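Local coordinates for phosphogluconate dehydrogenase NAD-binding putative C-terminal domain-containing protein (Sinorhizobium meliloti, PDB 4EZB) that is of unknown function but probably acts as an oxidoreductase, with a Rossmann-like N-terminal region of the kind that binds a dinucleotide, at residues E34-R46 / A149-L161. Sequence-based numbering, arbitrary orientation.
Sequences EAAQSIAGGLGGR and ARVPPYAEKVPIL
Val151 sets its two methyls against one side of helix 34-44: CG2 meets Ala35 CB at 3.8 Å, while CG1, anti to the backbone N (chi1 -172°), lies over the helix between Ser38 OG (3.4 Å) and Ile39 CG1. Ser38 OG lies within bonding distance of the carbonyl oxygens of Glu34 and Ala35, one proton between two acceptors, and offers Val151 CG1 a van der Waals contact. Ala155 CB rests 3.4 Å from Ser38 O, and Ile39, which also touches Phe29 of strand 26-30, wedges CG1 toward Ala155 O. The packing stays tight at Glu156, which lays CB against Leu43 CD1 and, bent at chi2 (-82°), folds its carboxylate over Gly42, whose lack of a side chain makes the room. There OE2 crowds Gly42 O at 3.0 Å, two acceptors whose repulsion Lys157, in a long salt bridge, probably offsets. Shortening Glu156 to an alanine is likely to leave Gly42 uncovered and Lys157 and Arg46 without their nearby negative charge. The solvent side is loose: poorly ordered Arg46 keeps NH1 4.4 Å from Glu156 OE2. The loop linking strands 141-147 and 159-163 thus covers the helix of a probable Rossmann-type GxGxxA motif; with no hydrogen bond or salt bridge across, the fit rests on van der Waals packing, with longer-range charge at Glu156.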
ATOM      1  N   GLU A  34     -19.743 -24.415  14.597  1.00 60.12           N
ATOM      2  CA  GLU A  34     -20.237 -24.268  13.222  1.00 66.32           C
ATOM      3  C   GLU A  34     -19.244 -24.774  12.162  1.00 64.09           C
ATOM      4  O   GLU A  34     -19.586 -25.647  11.348  1.00 61.90           O
ATOM      5  CB  GLU A  34     -20.602 -22.812  12.939  1.00 73.88           C
ATOM      6  CG  GLU A  34     -21.766 -22.296  13.763  1.00 85.73           C
ATOM      7  CD  GLU A  34     -22.211 -20.913  13.331  1.00 98.35           C
ATOM      8  OE1 GLU A  34     -21.385 -20.156  12.763  1.00 97.11           O
ATOM      9  OE2 GLU A  34     -23.393 -20.583  13.565  1.00106.94           O
ATOM     10  N   ALA A  35     -18.024 -24.230  12.188  1.00 59.24           N
ATOM     11  CA  ALA A  35     -16.969 -24.602  11.234  1.00 54.20           C
ATOM     12  C   ALA A  35     -16.716 -26.108  11.201  1.00 54.45           C
ATOM     13  O   ALA A  35     -16.688 -26.696  10.113  1.00 54.15           O
ATOM     14  CB  ALA A  35     -15.675 -23.838  11.509  1.00 48.99           C
ATOM     15  N   ALA A  36     -16.545 -26.716  12.383  1.00 51.18           N
ATOM     16  CA  ALA A  36     -16.387 -28.167  12.503  1.00 51.81           C
ATOM     17  C   ALA A  36     -17.612 -28.910  12.020  1.00 56.39           C
ATOM     18  O   ALA A  36     -17.483 -30.001  11.470  1.00 57.73           O
ATOM     19  CB  ALA A  36     -16.058 -28.576  13.926  1.00 54.44           C
ATOM     20  N   GLN A  37     -18.795 -28.326  12.234  1.00 59.90           N
ATOM     21  CA  GLN A  37     -20.063 -28.949  11.814  1.00 60.55           C
ATOM     22  C   GLN A  37     -20.248 -28.983  10.293  1.00 58.88           C
ATOM     23  O   GLN A  37     -20.488 -30.054   9.715  1.00 59.04           O
ATOM     24  CB  GLN A  37     -21.255 -28.285  12.503  1.00 61.05           C
ATOM     25  CG  GLN A  37     -21.558 -28.889  13.867  1.00 63.21           C
ATOM     26  CD  GLN A  37     -22.514 -28.045  14.694  1.00 68.17           C
ATOM     27  OE1 GLN A  37     -23.280 -27.236  14.163  1.00 71.23           O
ATOM     28  NE2 GLN A  37     -22.475 -28.235  16.005  1.00 66.51           N
ATOM     29  N   SER A  38     -20.110 -27.822   9.650  1.00 60.13           N
ATOM     30  CA  SER A  38     -20.110 -27.739   8.184  1.00 64.62           C
ATOM     31  C   SER A  38     -19.046 -28.627   7.527  1.00 65.28           C
ATOM     32  O   SER A  38     -19.344 -29.304   6.549  1.00 63.40           O
ATOM     33  CB  SER A  38     -19.954 -26.299   7.716  1.00 67.21           C
ATOM     34  OG  SER A  38     -19.033 -25.616   8.538  1.00 76.10           O
ATOM     35  N   ILE A  39     -17.821 -28.645   8.061  1.00 63.43           N
ATOM     36  CA  ILE A  39     -16.807 -29.561   7.526  1.00 60.22           C
ATOM     37  C   ILE A  39     -17.283 -31.011   7.638  1.00 59.59           C
ATOM     38  O   ILE A  39     -17.297 -31.744   6.643  1.00 57.11           O
ATOM     39  CB  ILE A  39     -15.407 -29.390   8.170  1.00 56.29           C
ATOM     40  CG1 ILE A  39     -14.745 -28.113   7.649  1.00 56.03           C
ATOM     41  CG2 ILE A  39     -14.521 -30.591   7.848  1.00 55.09           C
ATOM     42  CD1 ILE A  39     -13.548 -27.659   8.463  1.00 54.97           C
ATOM     43  N   ALA A  40     -17.682 -31.413   8.842  1.00 61.34           N
ATOM     44  CA  ALA A  40     -18.141 -32.789   9.078  1.00 65.61           C
ATOM     45  C   ALA A  40     -19.417 -33.066   8.300  1.00 66.50           C
ATOM     46  O   ALA A  40     -19.684 -34.206   7.914  1.00 64.46           O
ATOM     47  CB  ALA A  40     -18.360 -33.038  10.560  1.00 67.09           C
ATOM     48  N   GLY A  41     -20.188 -32.004   8.071  1.00 71.33           N
ATOM     49  CA  GLY A  41     -21.373 -32.053   7.211  1.00 77.21           C
ATOM     50  C   GLY A  41     -21.081 -32.639   5.843  1.00 78.80           C
ATOM     51  O   GLY A  41     -21.604 -33.702   5.496  1.00 79.57           O
ATOM     52  N   GLY A  42     -20.220 -31.954   5.088  1.00 79.31           N
ATOM     53  CA  GLY A  42     -19.831 -32.374   3.733  1.00 79.10           C
ATOM     54  C   GLY A  42     -19.112 -33.712   3.622  1.00 78.16           C
ATOM     55  O   GLY A  42     -19.056 -34.303   2.546  1.00 83.57           O
ATOM     56  N   LEU A  43     -18.563 -34.194   4.728  1.00 74.64           N
ATOM     57  CA  LEU A  43     -17.878 -35.485   4.759  1.00 79.29           C
ATOM     58  C   LEU A  43     -18.807 -36.619   5.176  1.00 84.56           C
ATOM     59  O   LEU A  43     -18.607 -37.772   4.776  1.00 81.45           O
ATOM     60  CB  LEU A  43     -16.709 -35.433   5.749  1.00 80.54           C
ATOM     61  CG  LEU A  43     -15.248 -35.246   5.328  1.00 75.13           C
ATOM     62  CD1 LEU A  43     -15.046 -33.971   4.532  1.00 69.31           C
ATOM     63  CD2 LEU A  43     -14.383 -35.234   6.579  1.00 70.05           C
ATOM     64  N   GLY A  44     -19.809 -36.269   5.988  1.00 93.39           N
ATOM     65  CA  GLY A  44     -20.648 -37.228   6.717  1.00 98.91           C
ATOM     66  C   GLY A  44     -21.508 -38.177   5.903  1.00105.68           C
ATOM     67  O   GLY A  44     -21.580 -39.374   6.208  1.00112.37           O
ATOM     68  N   GLY A  45     -22.168 -37.644   4.877  1.00104.57           N
ATOM     69  CA  GLY A  45     -23.042 -38.440   4.017  1.00111.16           C
ATOM     70  C   GLY A  45     -22.304 -39.496   3.213  1.00111.36           C
ATOM     71  O   GLY A  45     -22.848 -40.577   2.942  1.00111.91           O
ATOM     72  N   ARG A  46     -21.061 -39.185   2.845  1.00106.53           N
ATOM     73  CA  ARG A  46     -20.230 -40.093   2.058  1.00106.15           C
ATOM     74  C   ARG A  46     -19.735 -41.260   2.896  1.00103.27           C
ATOM     75  O   ARG A  46     -19.315 -42.275   2.350  1.00104.73           O
ATOM     76  CB  ARG A  46     -19.002 -39.385   1.455  1.00107.69           C
ATOM     77  CG  ARG A  46     -19.144 -37.903   1.147  1.00112.18           C
ATOM     78  CD  ARG A  46     -20.196 -37.623   0.086  1.00115.60           C
ATOM     79  NE  ARG A  46     -20.547 -36.204   0.045  1.00118.01           N
ATOM     80  CZ  ARG A  46     -21.390 -35.603   0.886  1.00119.50           C
ATOM     81  NH1 ARG A  46     -21.630 -34.304   0.757  1.00124.46           N
ATOM     82  NH2 ARG A  46     -21.988 -36.287   1.859  1.00113.55           N
ATOM     83  N   ALA A 149     -10.715 -19.200   4.135  1.00 52.37           N
ATOM     84  CA  ALA A 149     -11.998 -18.559   3.892  1.00 54.40           C
ATOM     85  C   ALA A 149     -12.934 -18.920   5.026  1.00 55.90           C
ATOM     86  O   ALA A 149     -12.651 -19.836   5.798  1.00 56.09           O
ATOM     87  CB  ALA A 149     -12.575 -19.034   2.559  1.00 54.38           C
ATOM     88  N   ARG A 150     -14.065 -18.228   5.115  1.00 59.11           N
ATOM     89  CA  ARG A 150     -15.119 -18.651   6.026  1.00 63.18           C
ATOM     90  C   ARG A 150     -15.642 -20.022   5.595  1.00 60.99           C
ATOM     91  O   ARG A 150     -15.668 -20.347   4.405  1.00 58.45           O
ATOM     92  CB  ARG A 150     -16.232 -17.605   6.108  1.00 76.75           C
ATOM     93  CG  ARG A 150     -15.799 -16.305   6.783  1.00 88.23           C
ATOM     94  CD  ARG A 150     -16.954 -15.599   7.488  1.00102.36           C
ATOM     95  NE  ARG A 150     -17.973 -15.111   6.553  1.00111.59           N
ATOM     96  CZ  ARG A 150     -19.132 -15.721   6.303  1.00116.37           C
ATOM     97  NH1 ARG A 150     -19.451 -16.860   6.915  1.00114.01           N
ATOM     98  NH2 ARG A 150     -19.979 -15.188   5.432  1.00121.56           N
ATOM     99  N   VAL A 151     -16.021 -20.834   6.578  1.00 62.67           N
ATOM    100  CA  VAL A 151     -16.284 -22.263   6.355  1.00 59.58           C
ATOM    101  C   VAL A 151     -17.701 -22.573   5.835  1.00 65.27           C
ATOM    102  O   VAL A 151     -17.837 -23.349   4.869  1.00 65.91           O
ATOM    103  CB  VAL A 151     -15.917 -23.112   7.600  1.00 53.18           C
ATOM    104  CG1 VAL A 151     -16.015 -24.591   7.281  1.00 55.88           C
ATOM    105  CG2 VAL A 151     -14.508 -22.775   8.076  1.00 51.94           C
ATOM    106  N   PRO A 152     -18.755 -21.967   6.459  1.00 68.68           N
ATOM    107  CA  PRO A 152     -20.131 -22.146   5.980  1.00 67.93           C
ATOM    108  C   PRO A 152     -20.318 -22.160   4.444  1.00 64.19           C
ATOM    109  O   PRO A 152     -20.880 -23.125   3.930  1.00 58.48           O
ATOM    110  CB  PRO A 152     -20.882 -20.980   6.641  1.00 68.16           C
ATOM    111  CG  PRO A 152     -20.185 -20.800   7.944  1.00 66.14           C
ATOM    112  CD  PRO A 152     -18.737 -21.182   7.718  1.00 66.48           C
ATOM    113  N   PRO A 153     -19.825 -21.136   3.711  1.00 69.08           N
ATOM    114  CA  PRO A 153     -20.100 -21.177   2.259  1.00 70.52           C
ATOM    115  C   PRO A 153     -19.369 -22.280   1.472  1.00 74.85           C
ATOM    116  O   PRO A 153     -19.671 -22.469   0.292  1.00 73.44           O
ATOM    117  CB  PRO A 153     -19.658 -19.784   1.764  1.00 68.99           C
ATOM    118  CG  PRO A 153     -19.502 -18.940   2.994  1.00 72.41           C
ATOM    119  CD  PRO A 153     -19.115 -19.895   4.090  1.00 71.97           C
ATOM    120  N   TYR A 154     -18.436 -22.998   2.112  1.00 77.86           N
ATOM    121  CA  TYR A 154     -17.607 -24.002   1.419  1.00 70.82           C
ATOM    122  C   TYR A 154     -17.670 -25.401   2.007  1.00 64.46           C
ATOM    123  O   TYR A 154     -17.390 -26.380   1.308  1.00 60.53           O
ATOM    124  CB  TYR A 154     -16.147 -23.563   1.388  1.00 73.13           C
ATOM    125  CG  TYR A 154     -15.910 -22.307   0.604  1.00 82.68           C
ATOM    126  CD1 TYR A 154     -15.523 -22.366  -0.736  1.00 91.40           C
ATOM    127  CD2 TYR A 154     -16.072 -21.051   1.198  1.00 84.11           C
ATOM    128  CE1 TYR A 154     -15.303 -21.210  -1.465  1.00 95.98           C
ATOM    129  CE2 TYR A 154     -15.853 -19.889   0.479  1.00 91.90           C
ATOM    130  CZ  TYR A 154     -15.468 -19.976  -0.851  1.00100.18           C
ATOM    131  OH  TYR A 154     -15.250 -18.827  -1.572  1.00111.98           O
ATOM    132  N   ALA A 155     -18.003 -25.486   3.295  1.00 61.70           N
ATOM    133  CA  ALA A 155     -17.943 -26.747   4.042  1.00 55.85           C
ATOM    134  C   ALA A 155     -16.570 -27.417   3.957  1.00 52.59           C
ATOM    135  O   ALA A 155     -15.562 -26.784   4.237  1.00 49.07           O
ATOM    136  CB  ALA A 155     -19.054 -27.692   3.613  1.00 54.23           C
ATOM    137  N   GLU A 156     -16.525 -28.679   3.545  1.00 55.88           N
ATOM    138  CA  GLU A 156     -15.279 -29.458   3.560  1.00 58.05           C
ATOM    139  C   GLU A 156     -14.256 -29.111   2.452  1.00 58.26           C
ATOM    140  O   GLU A 156     -13.149 -29.674   2.415  1.00 55.21           O
ATOM    141  CB  GLU A 156     -15.600 -30.952   3.524  1.00 57.45           C
ATOM    142  CG  GLU A 156     -15.846 -31.514   2.133  1.00 61.54           C
ATOM    143  CD  GLU A 156     -17.253 -31.281   1.613  1.00 67.91           C
ATOM    144  OE1 GLU A 156     -17.844 -30.208   1.861  1.00 67.70           O
ATOM    145  OE2 GLU A 156     -17.765 -32.180   0.922  1.00 74.80           O
ATOM    146  N   LYS A 157     -14.634 -28.198   1.561  1.00 53.09           N
ATOM    147  CA  LYS A 157     -13.782 -27.804   0.448  1.00 53.68           C
ATOM    148  C   LYS A 157     -13.246 -26.394   0.650  1.00 48.97           C
ATOM    149  O   LYS A 157     -12.643 -25.796  -0.246  1.00 49.75           O
ATOM    150  CB  LYS A 157     -14.553 -27.916  -0.867  1.00 57.78           C
ATOM    151  CG  LYS A 157     -15.149 -29.295  -1.083  1.00 59.73           C
ATOM    152  CD  LYS A 157     -15.254 -29.618  -2.558  1.00 64.83           C
ATOM    153  CE  LYS A 157     -15.961 -30.943  -2.773  1.00 70.26           C
ATOM    154  NZ  LYS A 157     -15.306 -32.091  -2.085  1.00 71.04           N
ATOM    155  N   VAL A 158     -13.491 -25.861   1.836  1.00 43.83           N
ATOM    156  CA  VAL A 158     -12.858 -24.636   2.286  1.00 41.73           C
ATOM    157  C   VAL A 158     -11.342 -24.778   2.067  1.00 42.74           C
ATOM    158  O   VAL A 158     -10.754 -25.854   2.371  1.00 43.90           O
ATOM    159  CB  VAL A 158     -13.241 -24.363   3.766  1.00 42.19           C
ATOM    160  CG1 VAL A 158     -12.680 -25.430   4.716  1.00 42.01           C
ATOM    161  CG2 VAL A 158     -12.864 -22.959   4.207  1.00 40.74           C
ATOM    162  N   PRO A 159     -10.719 -23.739   1.474  1.00 40.72           N
ATOM    163  CA  PRO A 159      -9.264 -23.776   1.264  1.00 40.55           C
ATOM    164  C   PRO A 159      -8.522 -23.781   2.607  1.00 41.52           C
ATOM    165  O   PRO A 159      -8.715 -22.880   3.444  1.00 38.60           O
ATOM    166  CB  PRO A 159      -8.976 -22.487   0.471  1.00 39.18           C
ATOM    167  CG  PRO A 159     -10.166 -21.594   0.710  1.00 38.50           C
ATOM    168  CD  PRO A 159     -11.340 -22.525   0.899  1.00 39.34           C
ATOM    169  N   ILE A 160      -7.722 -24.828   2.816  1.00 41.40           N
ATOM    170  CA  ILE A 160      -6.836 -24.919   3.985  1.00 38.13           C
ATOM    171  C   ILE A 160      -5.384 -24.996   3.512  1.00 38.35           C
ATOM    172  O   ILE A 160      -5.070 -25.751   2.602  1.00 38.39           O
ATOM    173  CB  ILE A 160      -7.221 -26.116   4.883  1.00 36.45           C
ATOM    174  CG1 ILE A 160      -8.590 -25.854   5.515  1.00 33.98           C
ATOM    175  CG2 ILE A 160      -6.172 -26.344   5.970  1.00 34.45           C
ATOM    176  CD1 ILE A 160      -9.259 -27.043   6.186  1.00 35.43           C
ATOM    177  N   LEU A 161      -4.514 -24.163   4.090  1.00 35.14           N
ATOM    178  CA  LEU A 161      -3.081 -24.327   3.913  1.00 31.82           C
ATOM    179  C   LEU A 161      -2.506 -25.147   5.074  1.00 30.93           C
ATOM    180  O   LEU A 161      -2.898 -24.948   6.228  1.00 32.03           O
ATOM    181  CB  LEU A 161      -2.404 -22.962   3.822  1.00 32.93           C
ATOM    182  CG  LEU A 161      -2.859 -22.037   2.651  1.00 37.20           C
ATOM    183  CD1 LEU A 161      -2.000 -20.781   2.554  1.00 38.83           C
ATOM    184  CD2 LEU A 161      -2.885 -22.755   1.300  1.00 35.32           C
TER